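Local coordinates for protein putative diguanylate cyclase (GGDEF) with PAS/PAC domain (Rhodopseudomonas palustris, PDB 3LIF) that probably makes cyclic di-GMP from two GTP as a full-length membrane protein, of which this chain is the extracellular sensor domain of PDC fold, at residues A[56-61]-A[86-91]; A[69-74]-A[148-153]. One frame throughout, in Å; residues are numbered along the deposited sequence.

Contact 1 of 2, residues A[56-61]-A[86-91]; sequences FNERLR and SVKPVP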
ATOM      1  N   PHE A  56      10.604 -15.950 -19.416  1.00 52.40           N
ATOM      2  CA  PHE A  56       9.752 -15.472 -18.345  1.00 50.73           C
ATOM      3  C   PHE A  56      10.316 -14.281 -17.540  1.00 50.06           C
ATOM      4  O   PHE A  56       9.591 -13.364 -17.172  1.00 50.06           O
ATOM      5  CB  PHE A  56       9.484 -16.646 -17.413  1.00 50.49           C
ATOM      6  CG  PHE A  56       8.306 -16.458 -16.533  1.00 49.32           C
ATOM      7  CD1 PHE A  56       7.074 -16.138 -17.074  1.00 46.93           C
ATOM      8  CD2 PHE A  56       8.428 -16.584 -15.154  1.00 49.44           C
ATOM      9  CE1 PHE A  56       5.958 -15.953 -16.268  1.00 48.34           C
ATOM     10  CE2 PHE A  56       7.303 -16.384 -14.313  1.00 51.10           C
ATOM     11  CZ  PHE A  56       6.050 -16.084 -14.879  1.00 48.64           C
ATOM     12  N   ASN A  57      11.603 -14.266 -17.268  1.00 48.80           N
ATOM     13  CA  ASN A  57      12.141 -13.083 -16.652  1.00 48.10           C
ATOM     14  C   ASN A  57      11.840 -11.817 -17.448  1.00 49.25           C
ATOM     15  O   ASN A  57      11.514 -10.776 -16.869  1.00 50.84           O
ATOM     16  CB  ASN A  57      13.619 -13.238 -16.386  1.00 46.89           C
ATOM     17  CG  ASN A  57      13.902 -14.308 -15.361  1.00 44.35           C
ATOM     18  OD1 ASN A  57      13.083 -14.578 -14.476  1.00 42.32           O
ATOM     19  ND2 ASN A  57      15.061 -14.922 -15.464  1.00 41.83           N
ATOM     20  N   GLU A  58      11.941 -11.887 -18.775  1.00 49.73           N
ATOM     21  CA  GLU A  58      11.552 -10.765 -19.648  1.00 49.10           C
ATOM     22  C   GLU A  58      10.070 -10.496 -19.532  1.00 47.21           C
ATOM     23  O   GLU A  58       9.672  -9.364 -19.467  1.00 46.11           O
ATOM     24  CB  GLU A  58      11.878 -11.076 -21.111  1.00 50.12           C
ATOM     25  CG  GLU A  58      13.359 -10.951 -21.453  1.00 55.95           C
ATOM     26  CD  GLU A  58      13.959  -9.623 -20.952  1.00 63.72           C
ATOM     27  OE1 GLU A  58      13.600  -8.543 -21.510  1.00 63.66           O
ATOM     28  OE2 GLU A  58      14.779  -9.671 -19.981  1.00 67.20           O
ATOM     29  N   ARG A  59       9.263 -11.549 -19.525  1.00 45.58           N
ATOM     30  CA  ARG A  59       7.834 -11.378 -19.410  1.00 45.11           C
ATOM     31  C   ARG A  59       7.574 -10.561 -18.133  1.00 45.58           C
ATOM     32  O   ARG A  59       6.857  -9.526 -18.195  1.00 46.40           O
ATOM     33  CB  ARG A  59       7.074 -12.723 -19.403  1.00 44.90           C
ATOM     34  CG  ARG A  59       5.723 -12.788 -20.189  0.50 43.48           C
ATOM     35  CD  ARG A  59       4.692 -13.891 -19.669  0.50 42.16           C
ATOM     36  NE  ARG A  59       3.913 -13.477 -18.463  0.50 38.48           N
ATOM     37  CZ  ARG A  59       2.599 -13.231 -18.405  0.50 32.32           C
ATOM     38  NH1 ARG A  59       1.822 -13.366 -19.458  0.50 27.66           N
ATOM     39  NH2 ARG A  59       2.072 -12.859 -17.263  0.50 29.90           N
ATOM     40  N   LEU A  60       8.169 -10.983 -16.999  1.00 44.40           N
ATOM     41  CA  LEU A  60       8.038 -10.258 -15.723  1.00 42.91           C
ATOM     42  C   LEU A  60       8.528  -8.828 -15.817  1.00 43.58           C
ATOM     43  O   LEU A  60       7.935  -7.922 -15.261  1.00 43.15           O
ATOM     44  CB  LEU A  60       8.790 -10.953 -14.599  1.00 41.63           C
ATOM     45  CG  LEU A  60       8.172 -12.292 -14.214  1.00 39.16           C
ATOM     46  CD1 LEU A  60       8.829 -12.783 -12.993  1.00 38.37           C
ATOM     47  CD2 LEU A  60       6.720 -12.217 -13.961  1.00 33.25           C
ATOM     48  N   ARG A  61       9.620  -8.614 -16.514  1.00 44.43           N
ATOM     49  CA  ARG A  61      10.105  -7.271 -16.623  1.00 46.66           C
ATOM     50  C   ARG A  61       9.143  -6.424 -17.464  1.00 46.56           C
ATOM     51  O   ARG A  61       9.062  -5.198 -17.317  1.00 47.18           O
ATOM     52  CB  ARG A  61      11.503  -7.279 -17.217  1.00 47.43           C
ATOM     53  CG  ARG A  61      11.745  -6.250 -18.343  1.00 54.00           C
ATOM     54  CD  ARG A  61      13.209  -5.876 -18.290  1.00 64.47           C
ATOM     55  NE  ARG A  61      13.557  -5.893 -16.864  1.00 72.03           N
ATOM     56  CZ  ARG A  61      14.651  -5.360 -16.318  1.00 75.83           C
ATOM     57  NH1 ARG A  61      15.561  -4.752 -17.087  1.00 78.15           N
ATOM     58  NH2 ARG A  61      14.827  -5.429 -14.992  1.00 76.68           N
ATOM     59  N   SER A  86      11.683  -9.717 -12.404  1.00 36.01           N
ATOM     60  CA  SER A  86      11.746  -8.715 -13.435  1.00 35.42           C
ATOM     61  C   SER A  86      13.032  -7.982 -13.303  1.00 34.64           C
ATOM     62  O   SER A  86      13.311  -7.111 -14.067  1.00 34.23           O
ATOM     63  CB  SER A  86      10.589  -7.743 -13.353  1.00 35.35           C
ATOM     64  OG  SER A  86      10.327  -7.408 -12.014  1.00 38.35           O
ATOM     65  N   VAL A  87      13.847  -8.329 -12.335  1.00 35.06           N
ATOM     66  CA  VAL A  87      15.109  -7.622 -12.272  1.00 36.57           C
ATOM     67  C   VAL A  87      16.196  -8.427 -12.965  1.00 36.88           C
ATOM     68  O   VAL A  87      16.021  -9.621 -13.282  1.00 37.56           O
ATOM     69  CB  VAL A  87      15.565  -7.331 -10.823  1.00 36.58           C
ATOM     70  CG1 VAL A  87      16.423  -6.097 -10.819  1.00 38.96           C
ATOM     71  CG2 VAL A  87      14.381  -7.069  -9.955  1.00 38.36           C
ATOM     72  N   LYS A  88      17.330  -7.790 -13.196  1.00 36.58           N
ATOM     73  CA  LYS A  88      18.464  -8.568 -13.634  1.00 36.91           C
ATOM     74  C   LYS A  88      19.684  -7.788 -13.331  1.00 35.45           C
ATOM     75  O   LYS A  88      19.676  -6.591 -13.426  1.00 36.52           O
ATOM     76  CB  LYS A  88      18.391  -8.810 -15.129  1.00 37.67           C
ATOM     77  CG  LYS A  88      18.870  -7.653 -15.925  1.00 39.78           C
ATOM     78  CD  LYS A  88      18.224  -7.710 -17.271  1.00 46.32           C
ATOM     79  CE  LYS A  88      19.016  -6.907 -18.277  1.00 47.83           C
ATOM     80  NZ  LYS A  88      18.666  -7.568 -19.553  1.00 50.99           N
ATOM     81  N   PRO A  89      20.738  -8.459 -12.953  1.00 33.95           N
ATOM     82  CA  PRO A  89      20.688  -9.897 -12.810  1.00 33.17           C
ATOM     83  C   PRO A  89      19.636 -10.332 -11.788  1.00 33.00           C
ATOM     84  O   PRO A  89      19.136  -9.519 -11.021  1.00 33.33           O
ATOM     85  CB  PRO A  89      22.080 -10.252 -12.288  1.00 33.67           C
ATOM     86  CG  PRO A  89      22.891  -8.960 -12.238  1.00 31.57           C
ATOM     87  CD  PRO A  89      22.012  -7.830 -12.551  1.00 33.42           C
ATOM     88  N   VAL A  90      19.353 -11.626 -11.750  1.00 32.05           N
ATOM     89  CA  VAL A  90      18.298 -12.162 -10.948  1.00 31.18           C
ATOM     90  C   VAL A  90      18.905 -12.670  -9.661  1.00 31.86           C
ATOM     91  O   VAL A  90      19.703 -13.593  -9.659  1.00 31.79           O
ATOM     92  CB  VAL A  90      17.660 -13.334 -11.692  1.00 31.21           C
ATOM     93  CG1 VAL A  90      16.554 -13.950 -10.895  1.00 28.44           C
ATOM     94  CG2 VAL A  90      17.156 -12.889 -13.063  1.00 31.56           C
ATOM     95  N   PRO A  91      18.549 -12.063  -8.537  1.00 32.27           N
ATOM     96  CA  PRO A  91      19.226 -12.509  -7.325  1.00 32.61           C
ATOM     97  C   PRO A  91      18.616 -13.777  -6.787  1.00 33.62           C
ATOM     98  O   PRO A  91      17.747 -13.711  -5.938  1.00 34.82           O
ATOM     99  CB  PRO A  91      18.952 -11.379  -6.365  1.00 32.89           C
ATOM    100  CG  PRO A  91      17.628 -10.811  -6.866  1.00 31.63           C
ATOM    101  CD  PRO A  91      17.726 -10.872  -8.323  1.00 31.54           C
TER

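Contact 2 of 2, residues A[69-74]-A[148-153]; sequences QLSDVA and TIESEY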
ATOM      1  N   GLN A  69       2.006   0.864 -10.565  1.00 34.85           N
ATOM      2  CA  GLN A  69       2.034   0.722  -9.099  1.00 33.86           C
ATOM      3  C   GLN A  69       2.969  -0.377  -8.488  1.00 33.75           C
ATOM      4  O   GLN A  69       3.091  -0.490  -7.237  1.00 33.64           O
ATOM      5  CB  GLN A  69       0.640   0.531  -8.553  1.00 32.10           C
ATOM      6  CG  GLN A  69       0.108  -0.817  -8.844  1.00 32.68           C
ATOM      7  CD  GLN A  69      -0.815  -0.830 -10.101  1.00 33.74           C
ATOM      8  OE1 GLN A  69      -0.398  -0.451 -11.214  1.00 30.62           O
ATOM      9  NE2 GLN A  69      -2.083  -1.255  -9.900  1.00 30.38           N
ATOM     10  N   LEU A  70       3.602  -1.180  -9.348  1.00 32.79           N
ATOM     11  CA  LEU A  70       4.444  -2.274  -8.913  1.00 32.37           C
ATOM     12  C   LEU A  70       5.812  -1.972  -9.415  1.00 33.18           C
ATOM     13  O   LEU A  70       5.980  -1.714 -10.570  1.00 35.25           O
ATOM     14  CB  LEU A  70       3.953  -3.548  -9.534  1.00 31.67           C
ATOM     15  CG  LEU A  70       2.583  -3.993  -9.019  1.00 31.64           C
ATOM     16  CD1 LEU A  70       2.329  -5.425  -9.434  1.00 30.10           C
ATOM     17  CD2 LEU A  70       2.480  -3.902  -7.497  1.00 33.24           C
ATOM     18  N   SER A  71       6.813  -1.922  -8.562  1.00 34.00           N
ATOM     19  CA  SER A  71       8.163  -1.644  -9.053  1.00 33.79           C
ATOM     20  C   SER A  71       8.735  -2.855  -9.740  1.00 32.85           C
ATOM     21  O   SER A  71       9.430  -2.721 -10.693  1.00 33.44           O
ATOM     22  CB  SER A  71       9.090  -1.314  -7.901  1.00 33.67           C
ATOM     23  OG  SER A  71       8.807  -0.005  -7.439  1.00 38.55           O
ATOM     24  N   ASP A  72       8.469  -4.037  -9.208  1.00 31.95           N
ATOM     25  CA  ASP A  72       9.092  -5.251  -9.685  1.00 31.65           C
ATOM     26  C   ASP A  72       8.319  -6.450  -9.177  1.00 30.93           C
ATOM     27  O   ASP A  72       7.426  -6.296  -8.316  1.00 32.31           O
ATOM     28  CB  ASP A  72      10.538  -5.319  -9.275  1.00 31.57           C
ATOM     29  CG  ASP A  72      10.710  -5.188  -7.799  1.00 34.15           C
ATOM     30  OD1 ASP A  72       9.724  -5.504  -7.066  1.00 37.32           O
ATOM     31  OD2 ASP A  72      11.814  -4.754  -7.379  1.00 32.22           O
ATOM     32  N   VAL A  73       8.615  -7.623  -9.734  1.00 28.99           N
ATOM     33  CA  VAL A  73       7.868  -8.853  -9.415  1.00 27.99           C
ATOM     34  C   VAL A  73       8.801 -10.069  -9.313  1.00 27.40           C
ATOM     35  O   VAL A  73       9.767 -10.233 -10.102  1.00 26.95           O
ATOM     36  CB  VAL A  73       6.840  -9.169 -10.530  1.00 28.10           C
ATOM     37  CG1 VAL A  73       6.011 -10.391 -10.161  1.00 27.89           C
ATOM     38  CG2 VAL A  73       5.977  -7.956 -10.751  1.00 28.76           C
ATOM     39  N   ALA A  74       8.541 -10.957  -8.377  1.00 25.67           N
ATOM     40  CA  ALA A  74       9.428 -12.067  -8.361  1.00 24.90           C
ATOM     41  C   ALA A  74       8.683 -13.310  -7.944  1.00 25.37           C
ATOM     42  O   ALA A  74       7.584 -13.214  -7.375  1.00 25.10           O
ATOM     43  CB  ALA A  74      10.676 -11.805  -7.513  1.00 22.12           C
ATOM     44  N   THR A 148       6.682  -5.468  -5.398  1.00 24.83           N
ATOM     45  CA  THR A 148       6.905  -4.316  -4.554  1.00 25.15           C
ATOM     46  C   THR A 148       5.951  -3.182  -4.898  1.00 25.73           C
ATOM     47  O   THR A 148       5.819  -2.786  -6.069  1.00 25.02           O
ATOM     48  CB  THR A 148       8.297  -3.753  -4.779  1.00 25.58           C
ATOM     49  OG1 THR A 148       9.235  -4.777  -4.492  1.00 24.80           O
ATOM     50  CG2 THR A 148       8.518  -2.603  -3.859  1.00 21.53           C
ATOM     51  N   ILE A 149       5.290  -2.644  -3.887  1.00 25.84           N
ATOM     52  CA  ILE A 149       4.362  -1.568  -4.170  1.00 25.95           C
ATOM     53  C   ILE A 149       5.167  -0.352  -4.534  1.00 25.84           C
ATOM     54  O   ILE A 149       6.050  -0.008  -3.782  1.00 25.32           O
ATOM     55  CB  ILE A 149       3.498  -1.294  -2.964  1.00 25.65           C
ATOM     56  CG1 ILE A 149       2.441  -2.386  -2.896  1.00 26.91           C
ATOM     57  CG2 ILE A 149       2.841   0.101  -3.065  1.00 24.09           C
ATOM     58  CD1 ILE A 149       1.887  -2.550  -1.494  1.00 31.45           C
ATOM     59  N   GLU A 150       4.889   0.294  -5.668  1.00 26.45           N
ATOM     60  CA  GLU A 150       5.628   1.531  -6.017  1.00 27.67           C
ATOM     61  C   GLU A 150       5.055   2.733  -5.227  1.00 29.03           C
ATOM     62  O   GLU A 150       3.977   3.294  -5.562  1.00 29.11           O
ATOM     63  CB  GLU A 150       5.533   1.834  -7.507  1.00 27.74           C
ATOM     64  CG  GLU A 150       6.226   3.120  -7.887  1.00 26.63           C
ATOM     65  CD  GLU A 150       7.701   2.868  -8.201  1.00 33.54           C
ATOM     66  OE1 GLU A 150       8.015   2.163  -9.201  1.00 34.20           O
ATOM     67  OE2 GLU A 150       8.569   3.386  -7.469  1.00 34.44           O
ATOM     68  N   SER A 151       5.718   3.151  -4.174  1.00 29.34           N
ATOM     69  CA  SER A 151       5.052   4.158  -3.376  1.00 31.17           C
ATOM     70  C   SER A 151       4.903   5.518  -4.108  1.00 30.54           C
ATOM     71  O   SER A 151       3.918   6.237  -3.891  1.00 31.15           O
ATOM     72  CB  SER A 151       5.679   4.281  -1.996  1.00 31.52           C
ATOM     73  OG  SER A 151       7.031   4.695  -2.131  1.00 35.80           O
ATOM     74  N   GLU A 152       5.838   5.829  -5.001  1.00 30.49           N
ATOM     75  CA  GLU A 152       5.781   7.029  -5.848  1.00 30.92           C
ATOM     76  C   GLU A 152       4.458   7.098  -6.660  1.00 30.85           C
ATOM     77  O   GLU A 152       3.892   8.167  -6.929  1.00 31.54           O
ATOM     78  CB  GLU A 152       7.001   7.073  -6.760  1.00 30.80           C
ATOM     79  CG  GLU A 152       7.129   8.281  -7.672  0.50 34.50           C
ATOM     80  CD  GLU A 152       8.555   8.395  -8.247  0.50 40.72           C
ATOM     81  OE1 GLU A 152       9.536   8.087  -7.514  0.50 42.57           O
ATOM     82  OE2 GLU A 152       8.705   8.769  -9.440  0.50 42.75           O
ATOM     83  N   TYR A 153       3.919   5.962  -7.016  1.00 29.13           N
ATOM     84  CA  TYR A 153       2.684   6.038  -7.687  1.00 28.79           C
ATOM     85  C   TYR A 153       1.660   6.761  -6.826  1.00 30.64           C
ATOM     86  O   TYR A 153       0.848   7.535  -7.356  1.00 33.29           O
ATOM     87  CB  TYR A 153       2.172   4.656  -7.945  1.00 28.33           C
ATOM     88  CG  TYR A 153       0.885   4.603  -8.651  1.00 25.48           C
ATOM     89  CD1 TYR A 153       0.798   4.965 -10.004  1.00 24.69           C
ATOM     90  CD2 TYR A 153      -0.265   4.148  -7.994  1.00 26.78           C
ATOM     91  CE1 TYR A 153      -0.399   4.860 -10.684  1.00 24.34           C
ATOM     92  CE2 TYR A 153      -1.490   4.050  -8.655  1.00 25.23           C
ATOM     93  CZ  TYR A 153      -1.520   4.403  -9.999  1.00 26.17           C
ATOM     94  OH  TYR A 153      -2.679   4.335 -10.656  1.00 29.84           O
TER
HETATM   95  O   HOH W   1      11.620  -4.107  -4.641  1.00 26.73           O

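Contact 1 of 2, residues A[56-61]-A[86-91]
Asn57 and Val90 approach from opposite directions, with Asn57 ND2 3.8 Å from Val90 CG2 in a van der Waals contact. The other end of the amide is committed to the chain just ahead of the loop, since Asn57 OD1 accepts a hydrogen bond from Ala85 N. One residue on, Glu58 bends its carboxylate back toward the loop, but OE2 stays 4.4 Å from Lys88 NZ, an attraction too long for a salt bridge. Leu60 presents its CB to Ser86 CB at 3.9 Å, close packing where the loop leaves its strand. Arg61 supplies the polar grip. A bend at chi3 (-35°) turns the guanidinium so that its edge faces Ser86 O, which receives NH2 and, more weakly, Arg61 NE at 3.1 Å; the modelled NH2 bond is doubtfully short. Lys88 crosses this side chain at about a right angle, its CD over one guanidinium face and 4.0 Å from Arg61 NH1, so aliphatic carbon rather than the ammonium makes the contact. Helix 55-66 thus packs beside the antiparallel sheet of the PDC fold, on the loop after its outermost strand in this chain, 82-85; Asn57 and Leu60 pack on Tyr84, and Val90 touches Leu82 and Ala85.

Contact 2 of 2, residues A[69-74]-A[148-153]
Asp72 and Thr148 are joined through their first torsions: Asp72 holds CG between its backbone N and carbonyl carbon (chi1 56°), while Thr148 swings OG1 to the side opposite its own carbonyl carbon. OG1 then donates to the syn lone pair of Asp72 OD1 at 2.7 Å, and a water gives its protons to both Thr148 OG1 and Asp72 OD2, closing a hydrogen-bonded ring of which the carboxylate is one part. OD2 is also bonded to Thr122 OG1. Glu150 reaches back by a bend at chi2 (88°), which sets OE1 2.9 Å from Ser71 OG in a weak hydrogen bond.

The main chains pair alongside these groups. Leu70 and Ile149 form an antiparallel non-hydrogen-bonded pair, flanked by Ser71 N to Thr148 O (2.8 Å) and by Glu150 N to Gln69 O, where the donor sits well above the carbonyl plane. Thr148 N also bonds Asp72 O at 3.1 Å, so Ser71 and Asp72 together face one residue, a beta bulge at the corner of the strand. An alanine in place of Asp72 would probably leave the Thr148 hydroxyl and the water without the carboxylate they both bond, and free the hydroxyl to turn. Farther along, Gln69 CB lies over one face of the Tyr153 ring, 4.2 Å from the ring centroid, a CH-pi contact.

A bound methylpentanediol, probably from the crystallisation liquor, lies about 4 Å from the Thr148 side chain. The pairing joins strands 70-76 and 141-149 in an antiparallel sheet of the PDC fold, just before the chain enters helix 151-158. Long helix 5-47 covers one side, with Ala35 against Leu70, Phe32 against Ile149, and Thr31 O accepting Gln69 NE2.

In the fold
Both contacts are partly buried, but contact 2 is central, its centre about 9 Å from the centre of the chain, against about 23 Å for contact 1. Contact 2 is strand pairing inside a sheet, dominated by main-chain bonds and a carboxylate-hydroxyl-water group; contact 1 is helix against loop, combining apolar packing with an arginine on a carbonyl, and with the exposed, oppositely charged Glu58 and Lys88 near each other. Helix 55-66 is followed, after a short connection, by strand 70-76. The contacts also touch directly: Ser86 OG lies 2.9 Å from Val73 N, a probable hydrogen bond, and Leu60 CD1 packs 4.0 Å from Val73 O, linking helix, edge-strand loop and inner strand.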